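Local coordinates for iron-rich dpsA-homolog protein (Halobacterium salinarum, PDB 1TJO), which probably protects DNA from oxidative damage by oxidising ferrous iron with hydrogen peroxide and storing it as a ferric mineral inside a hollow dodecamer, at residues L48-H52 with L67-A71; L119-M123 with I166-L170. One frame throughout, in Å; residues are numbered along the deposited sequence.

Interaction 1. Residues L48-H52 with L67-A71. With FE (Fe (III) ion), chain J.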
ATOM      1  N   LEU A  48     -24.324 -17.369 -10.243  1.00 18.03           N
ATOM      2  CA  LEU A  48     -23.317 -16.437 -10.756  1.00 17.31           C
ATOM      3  C   LEU A  48     -21.984 -17.171 -10.862  1.00 18.39           C
ATOM      4  O   LEU A  48     -21.256 -17.017 -11.845  1.00 17.19           O
ATOM      5  CB  LEU A  48     -23.189 -15.216  -9.849  1.00 16.63           C
ATOM      6  CG  LEU A  48     -24.358 -14.255  -9.868  1.00 17.52           C
ATOM      7  CD1 LEU A  48     -24.219 -13.200  -8.822  1.00 20.12           C
ATOM      8  CD2 LEU A  48     -24.556 -13.570 -11.212  1.00 19.47           C
ATOM      9  N   LYS A  49     -21.665 -17.952  -9.835  1.00 16.89           N
ATOM     10  CA  LYS A  49     -20.454 -18.783  -9.882  1.00 18.18           C
ATOM     11  C   LYS A  49     -20.476 -19.717 -11.061  1.00 17.78           C
ATOM     12  O   LYS A  49     -19.533 -19.770 -11.796  1.00 16.57           O
ATOM     13  CB  LYS A  49     -20.261 -19.583  -8.591  1.00 17.28           C
ATOM     14  CG  LYS A  49     -19.799 -18.773  -7.367  1.00 19.95           C
ATOM     15  CD  LYS A  49     -18.557 -18.022  -7.629  1.00 25.69           C
ATOM     16  CE  LYS A  49     -17.349 -18.829  -7.598  1.00 29.61           C
ATOM     17  NZ  LYS A  49     -16.217 -18.068  -6.840  1.00 31.02           N
ATOM     18  N   LYS A  50     -21.589 -20.418 -11.284  1.00 15.92           N
ATOM     19  CA  LYS A  50     -21.722 -21.286 -12.439  1.00 17.55           C
ATOM     20  C   LYS A  50     -21.417 -20.544 -13.732  1.00 16.68           C
ATOM     21  O   LYS A  50     -20.681 -21.015 -14.580  1.00 16.50           O
ATOM     22  CB  LYS A  50     -23.152 -21.785 -12.527  1.00 17.46           C
ATOM     23  CG  LYS A  50     -23.394 -22.643 -13.725  1.00 16.44           C
ATOM     24  CD  LYS A  50     -24.830 -23.133 -13.700  1.00 19.15           C
ATOM     25  CE  LYS A  50     -25.087 -24.023 -14.880  1.00 18.27           C
ATOM     26  NZ  LYS A  50     -26.518 -24.466 -15.036  1.00 20.00           N
ATOM     27  N   HIS A  51     -22.052 -19.409 -13.913  1.00 16.77           N
ATOM     28  CA  HIS A  51     -21.871 -18.641 -15.140  1.00 17.34           C
ATOM     29  C   HIS A  51     -20.453 -18.093 -15.314  1.00 17.45           C
ATOM     30  O   HIS A  51     -19.947 -18.103 -16.445  1.00 17.86           O
ATOM     31  CB  HIS A  51     -22.948 -17.578 -15.241  1.00 16.75           C
ATOM     32  CG  HIS A  51     -24.324 -18.167 -15.315  1.00 17.62           C
ATOM     33  ND1 HIS A  51     -25.467 -17.449 -15.052  1.00 17.81           N
ATOM     34  CD2 HIS A  51     -24.727 -19.425 -15.619  1.00 18.98           C
ATOM     35  CE1 HIS A  51     -26.517 -18.250 -15.187  1.00 17.02           C
ATOM     36  NE2 HIS A  51     -26.095 -19.451 -15.532  1.00 19.41           N
ATOM     37  N   HIS A  52     -19.856 -17.601 -14.218  1.00 17.98           N
ATOM     38  CA  HIS A  52     -18.419 -17.261 -14.140  1.00 17.75           C
ATOM     39  C   HIS A  52     -17.508 -18.408 -14.612  1.00 17.85           C
ATOM     40  O   HIS A  52     -16.653 -18.223 -15.422  1.00 17.85           O
ATOM     41  CB  HIS A  52     -18.155 -16.826 -12.700  1.00 19.13           C
ATOM     42  CG  HIS A  52     -16.724 -16.786 -12.272  1.00 20.23           C
ATOM     43  ND1 HIS A  52     -15.892 -15.727 -12.580  1.00 20.41           N
ATOM     44  CD2 HIS A  52     -16.030 -17.584 -11.438  1.00 21.70           C
ATOM     45  CE1 HIS A  52     -14.733 -15.887 -11.955  1.00 25.00           C
ATOM     46  NE2 HIS A  52     -14.777 -17.020 -11.274  1.00 21.72           N
ATOM     47  N   LEU A  67     -18.766 -11.495 -13.555  1.00 17.68           N
ATOM     48  CA  LEU A  67     -19.599 -12.480 -12.860  1.00 16.90           C
ATOM     49  C   LEU A  67     -18.916 -12.892 -11.562  1.00 18.55           C
ATOM     50  O   LEU A  67     -19.600 -13.127 -10.560  1.00 19.51           O
ATOM     51  CB  LEU A  67     -19.940 -13.688 -13.730  1.00 18.46           C
ATOM     52  CG  LEU A  67     -20.839 -13.381 -14.924  1.00 19.95           C
ATOM     53  CD1 LEU A  67     -20.759 -14.462 -16.008  1.00 19.62           C
ATOM     54  CD2 LEU A  67     -22.277 -13.205 -14.433  1.00 23.90           C
ATOM     55  N   GLY A  68     -17.586 -12.958 -11.580  1.00 20.24           N
ATOM     56  CA  GLY A  68     -16.867 -13.267 -10.337  1.00 21.06           C
ATOM     57  C   GLY A  68     -17.084 -12.164  -9.282  1.00 20.30           C
ATOM     58  O   GLY A  68     -17.340 -12.463  -8.114  1.00 22.10           O
ATOM     59  N   GLU A  69     -16.971 -10.902  -9.682  1.00 19.79           N
ATOM     60  CA  GLU A  69     -17.221  -9.745  -8.817  1.00 21.24           C
ATOM     61  C   GLU A  69     -18.688  -9.738  -8.340  1.00 19.08           C
ATOM     62  O   GLU A  69     -18.966  -9.466  -7.164  1.00 19.97           O
ATOM     63  CB  GLU A  69     -16.933  -8.449  -9.555  1.00 23.01           C
ATOM     64  CG  GLU A  69     -15.474  -8.216  -9.908  1.00 32.74           C
ATOM     65  CD  GLU A  69     -15.324  -6.997 -10.829  1.00 41.79           C
ATOM     66  OE1 GLU A  69     -15.538  -5.840 -10.327  1.00 49.07           O
ATOM     67  OE2 GLU A  69     -15.050  -7.177 -12.063  1.00 48.04           O
ATOM     68  N   ALA A  70     -19.614 -10.051  -9.226  1.00 18.71           N
ATOM     69  CA  ALA A  70     -21.044 -10.093  -8.871  1.00 18.27           C
ATOM     70  C   ALA A  70     -21.289 -11.179  -7.830  1.00 16.92           C
ATOM     71  O   ALA A  70     -22.060 -10.989  -6.901  1.00 17.94           O
ATOM     72  CB  ALA A  70     -21.923 -10.315 -10.052  1.00 19.72           C
ATOM     73  N   ALA A  71     -20.647 -12.329  -7.985  1.00 17.75           N
ATOM     74  CA  ALA A  71     -20.792 -13.398  -7.016  1.00 17.61           C
ATOM     75  C   ALA A  71     -20.209 -12.994  -5.669  1.00 19.66           C
ATOM     76  O   ALA A  71     -20.772 -13.309  -4.606  1.00 20.30           O
ATOM     77  CB  ALA A  71     -20.118 -14.664  -7.518  1.00 17.13           C
TER
HETATM   78 FE    FE J1301     -13.111 -17.977 -10.212  0.50 24.99          FE
HETATM   79  O   HOH W   1     -16.194 -14.860  -7.094  1.00 37.94           O
HETATM   80  O   HOH W   2     -11.730 -16.688 -10.742  1.00 31.90           O
HETATM   81  O   HOH W   3     -13.440 -16.518  -8.461  1.00 33.35           O
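His52 meets Leu67 with its CB and Gly68 with one side of its ring. CB packs on Leu67 CB at 3.8 Å. CG stands anti to the backbone N (chi1 164°), a torsion that carries the imidazole across the neighbouring helix, with Gly68 CA over one of its faces. CG itself approaches Gly68 N and CA, and CE1 lies 3.7 Å from Gly68 CA. ND1 comes to 3.4 Å from Gly68 N, but no bond joins these two donors; ND1 is hydrogen-bonded instead to His64 O on helix 60-87. That bond, with the His64 ring stacked on the imidazole, would limit its rotation and leave NE2 facing the ferric ion, which it binds at 2.2 Å. Waters 2 and 3 are also ligands, the former in the plane of the imidazole at its edge.

Leu67 CD1 lies 3.7 Å from His52 N, and its CD2 meets Leu48 CD2. The other methyl of Leu48, CD1, rests 3.6 Å from Ala70 O, while Leu48 CB packs on Ala71 CB. Lys49 starts away from the partner helix, yet its bent chain brings CD to 3.7 Å from Ala71 CB. Water 1 then bridges the helices, accepting from Lys49 NZ and donating to Gly68 O; the same ammonium is hydrogen-bonded to Asp79 of a second subunit.

The two helical segments run nearly antiparallel, at 162° and 8.4 Å between axes, as in a ferritin-like four-helix bundle. With Asp79 and Glu83 of the second subunit on the same iron, this is the intersubunit ferroxidase site characteristic of Dps proteins.

Interaction 2. Residues L119-M123 with I166-L170. With MG (magnesium ion), chain H.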
ATOM      1  N   LEU A 119     -27.329 -15.145 -18.661  1.00 18.04           N
ATOM      2  CA  LEU A 119     -27.533 -13.845 -18.091  1.00 19.10           C
ATOM      3  C   LEU A 119     -29.003 -13.483 -17.921  1.00 19.21           C
ATOM      4  O   LEU A 119     -29.335 -12.864 -16.928  1.00 18.68           O
ATOM      5  CB  LEU A 119     -26.826 -12.777 -18.903  1.00 19.64           C
ATOM      6  CG  LEU A 119     -25.405 -12.329 -18.564  1.00 26.23           C
ATOM      7  CD1 LEU A 119     -24.544 -13.193 -17.671  1.00 24.71           C
ATOM      8  CD2 LEU A 119     -24.715 -11.727 -19.765  1.00 23.61           C
ATOM      9  N   ALA A 120     -29.869 -13.885 -18.857  1.00 19.07           N
ATOM     10  CA  ALA A 120     -31.281 -13.574 -18.710  1.00 19.75           C
ATOM     11  C   ALA A 120     -31.864 -14.294 -17.487  1.00 19.26           C
ATOM     12  O   ALA A 120     -32.694 -13.747 -16.750  1.00 19.07           O
ATOM     13  CB  ALA A 120     -32.015 -13.965 -19.932  1.00 20.53           C
ATOM     14  N   ASN A 121     -31.421 -15.520 -17.244  1.00 18.56           N
ATOM     15  CA  ASN A 121     -31.851 -16.253 -16.054  1.00 18.93           C
ATOM     16  C   ASN A 121     -31.375 -15.546 -14.759  1.00 19.48           C
ATOM     17  O   ASN A 121     -32.129 -15.458 -13.741  1.00 20.40           O
ATOM     18  CB  ASN A 121     -31.323 -17.695 -16.092  1.00 18.29           C
ATOM     19  CG  ASN A 121     -32.025 -18.561 -17.089  1.00 20.18           C
ATOM     20  OD1 ASN A 121     -33.156 -18.284 -17.459  1.00 20.90           O
ATOM     21  ND2 ASN A 121     -31.400 -19.660 -17.493  1.00 18.16           N
ATOM     22  N   ASP A 122     -30.164 -14.994 -14.806  1.00 18.96           N
ATOM     23  CA  ASP A 122     -29.634 -14.271 -13.650  1.00 20.36           C
ATOM     24  C   ASP A 122     -30.405 -12.997 -13.409  1.00 19.55           C
ATOM     25  O   ASP A 122     -30.677 -12.643 -12.275  1.00 19.65           O
ATOM     26  CB  ASP A 122     -28.140 -13.929 -13.823  1.00 20.61           C
ATOM     27  CG  ASP A 122     -27.283 -15.153 -13.865  1.00 22.99           C
ATOM     28  OD1 ASP A 122     -27.750 -16.221 -13.353  1.00 20.74           O
ATOM     29  OD2 ASP A 122     -26.128 -15.137 -14.392  1.00 21.61           O
ATOM     30  N   MET A 123     -30.702 -12.293 -14.481  1.00 20.26           N
ATOM     31  CA  MET A 123     -31.439 -11.037 -14.443  1.00 21.51           C
ATOM     32  C   MET A 123     -32.781 -11.225 -13.735  1.00 21.59           C
ATOM     33  O   MET A 123     -33.166 -10.393 -12.946  1.00 21.35           O
ATOM     34  CB  MET A 123     -31.657 -10.476 -15.853  1.00 23.36           C
ATOM     35  CG  MET A 123     -31.797  -8.967 -15.804  1.00 26.27           C
ATOM     36  SD  MET A 123     -31.938  -8.191 -17.442  1.00 32.72           S
ATOM     37  CE  MET A 123     -33.313  -8.848 -17.916  1.00 33.29           C
ATOM     38  N   ILE A 166     -26.048  -6.392 -16.090  1.00 19.15           N
ATOM     39  CA  ILE A 166     -26.573  -7.502 -16.910  1.00 20.87           C
ATOM     40  C   ILE A 166     -27.536  -7.011 -17.961  1.00 20.11           C
ATOM     41  O   ILE A 166     -27.454  -7.439 -19.144  1.00 19.85           O
ATOM     42  CB  ILE A 166     -27.187  -8.631 -16.018  1.00 21.41           C
ATOM     43  CG1 ILE A 166     -26.094  -9.318 -15.208  1.00 22.74           C
ATOM     44  CG2 ILE A 166     -28.022  -9.637 -16.859  1.00 23.64           C
ATOM     45  CD1 ILE A 166     -26.601 -10.194 -14.091  1.00 27.15           C
ATOM     46  N   GLU A 167     -28.426  -6.098 -17.574  1.00 20.93           N
ATOM     47  CA  GLU A 167     -29.323  -5.475 -18.524  1.00 21.03           C
ATOM     48  C   GLU A 167     -28.559  -4.853 -19.695  1.00 21.04           C
ATOM     49  O   GLU A 167     -28.913  -5.064 -20.848  1.00 19.61           O
ATOM     50  CB  GLU A 167     -30.215  -4.414 -17.841  1.00 22.74           C
ATOM     51  CG  GLU A 167     -31.289  -3.850 -18.757  1.00 27.28           C
ATOM     52  CD  GLU A 167     -32.503  -3.287 -18.032  1.00 33.95           C
ATOM     53  OE1 GLU A 167     -32.353  -2.228 -17.408  1.00 37.48           O
ATOM     54  OE2 GLU A 167     -33.612  -3.868 -18.147  1.00 38.47           O
ATOM     55  N   HIS A 168     -27.491  -4.102 -19.398  1.00 19.24           N
ATOM     56  CA  HIS A 168     -26.617  -3.596 -20.447  1.00 20.03           C
ATOM     57  C   HIS A 168     -25.913  -4.589 -21.322  1.00 19.70           C
ATOM     58  O   HIS A 168     -25.849  -4.370 -22.527  1.00 19.24           O
ATOM     59  CB  HIS A 168     -25.656  -2.578 -19.919  1.00 19.97           C
ATOM     60  CG  HIS A 168     -26.281  -1.228 -19.760  1.00 25.49           C
ATOM     61  ND1 HIS A 168     -25.544  -0.056 -19.748  1.00 23.35           N
ATOM     62  CD2 HIS A 168     -27.587  -0.863 -19.663  1.00 27.00           C
ATOM     63  CE1 HIS A 168     -26.377   0.968 -19.621  1.00 26.37           C
ATOM     64  NE2 HIS A 168     -27.616   0.503 -19.559  1.00 28.32           N
ATOM     65  N   TYR A 169     -25.433  -5.694 -20.747  1.00 18.74           N
ATOM     66  CA  TYR A 169     -24.754  -6.707 -21.556  1.00 19.41           C
ATOM     67  C   TYR A 169     -25.696  -7.309 -22.614  1.00 19.18           C
ATOM     68  O   TYR A 169     -25.232  -7.690 -23.681  1.00 20.13           O
ATOM     69  CB  TYR A 169     -24.293  -7.845 -20.700  1.00 18.92           C
ATOM     70  CG  TYR A 169     -22.928  -7.671 -20.065  1.00 20.68           C
ATOM     71  CD1 TYR A 169     -21.798  -7.442 -20.845  1.00 21.95           C
ATOM     72  CD2 TYR A 169     -22.792  -7.702 -18.685  1.00 20.43           C
ATOM     73  CE1 TYR A 169     -20.542  -7.331 -20.258  1.00 23.90           C
ATOM     74  CE2 TYR A 169     -21.548  -7.547 -18.107  1.00 22.80           C
ATOM     75  CZ  TYR A 169     -20.439  -7.374 -18.892  1.00 24.06           C
ATOM     76  OH  TYR A 169     -19.191  -7.280 -18.295  1.00 24.59           O
ATOM     77  N   LEU A 170     -26.989  -7.378 -22.270  1.00 19.45           N
ATOM     78  CA  LEU A 170     -28.047  -7.936 -23.108  1.00 20.02           C
ATOM     79  C   LEU A 170     -28.646  -6.985 -24.120  1.00 20.13           C
ATOM     80  O   LEU A 170     -29.436  -7.402 -24.982  1.00 20.97           O
ATOM     81  CB  LEU A 170     -29.175  -8.498 -22.243  1.00 19.63           C
ATOM     82  CG  LEU A 170     -28.762  -9.715 -21.425  1.00 19.68           C
ATOM     83  CD1 LEU A 170     -29.813 -10.186 -20.437  1.00 22.48           C
ATOM     84  CD2 LEU A 170     -28.300 -10.894 -22.322  1.00 21.68           C
TER
HETATM   85 MG    MG H1402     -29.753   1.487 -20.561  0.50 30.13          MG
HETATM   86  O   HOH W   4     -30.794  -0.320 -20.944  1.00 38.16           O
HETATM   87  O   HOH W   5     -30.304   1.292 -18.740  1.00 33.47           O
HETATM   88  O   HOH W   6     -31.300   2.464 -21.262  1.00 55.73           O
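Leu119, Ile166 and Met123 have the most surface buried here, and Ile166 sits between the other two. Its CG2 methyl, anti to the backbone N, reaches into the helix 115-142 backbone, 3.5 Å from Leu119 O. The same methyl touches Leu119 CB and Met123 CB, each at 3.9 Å, while the longer branch of Ile166 ends with CD1 against Asp122 CB. The carbonyl so covered is already engaged in the helix, accepting from Met123 N.

Leu119 continues beyond Ile166: its CD2 lies 4.0 Å from Tyr169 CB, and its CB faces Leu170 CD2. The Met123 and Ile166 side chains lie alongside, pointing in opposite senses. With CG anti to its backbone N (chi1 -153°), Met123 runs out over helix 146-169 until a bend at chi3 turns its methyl; SD ends 3.9 Å from Glu167 CA and 4.2 Å from Leu170 CD1. Leu170 CD1 also approaches Ala120 N.

The polar ends turn elsewhere. Tyr169 OH bonds to Asp62, Glu167 to Ser17 of a fourth subunit, and His168 NE2 binds magnesium together with Glu56 of a third subunit and Gln86 of the fourth.

No hydrogen bond or salt bridge crosses the two segments. Dispersion and burial of methyl, methylene and thioether groups therefore join helices 115-142 and 146-169, while the metal-binding imidazole of His168, which is among the residues involved in iron translocation, projects from this apolar seam to an intersubunit site.

In the fold
Interactions 1 and 2 pack the two helical hairpins of one four-helix bundle, and their centres lie 12 Å apart on the same side of the chain's centre. They touch directly. His51 ND1 and Asp122 OD2 are 2.5 Å apart in a probable hydrogen bond between helices 24-54 and 115-142, and Leu67 CD2 meets Leu119 CD1 at 4.0 Å, making the apolar layers continuous. Each interaction carries a metal ligand: His52 of interaction 1 holds iron, His168 of interaction 2 magnesium. The Asp122 side chain is about 14 Å from a bound iron. One continuous interior thus lies between two different metal sites, each completed by other subunits.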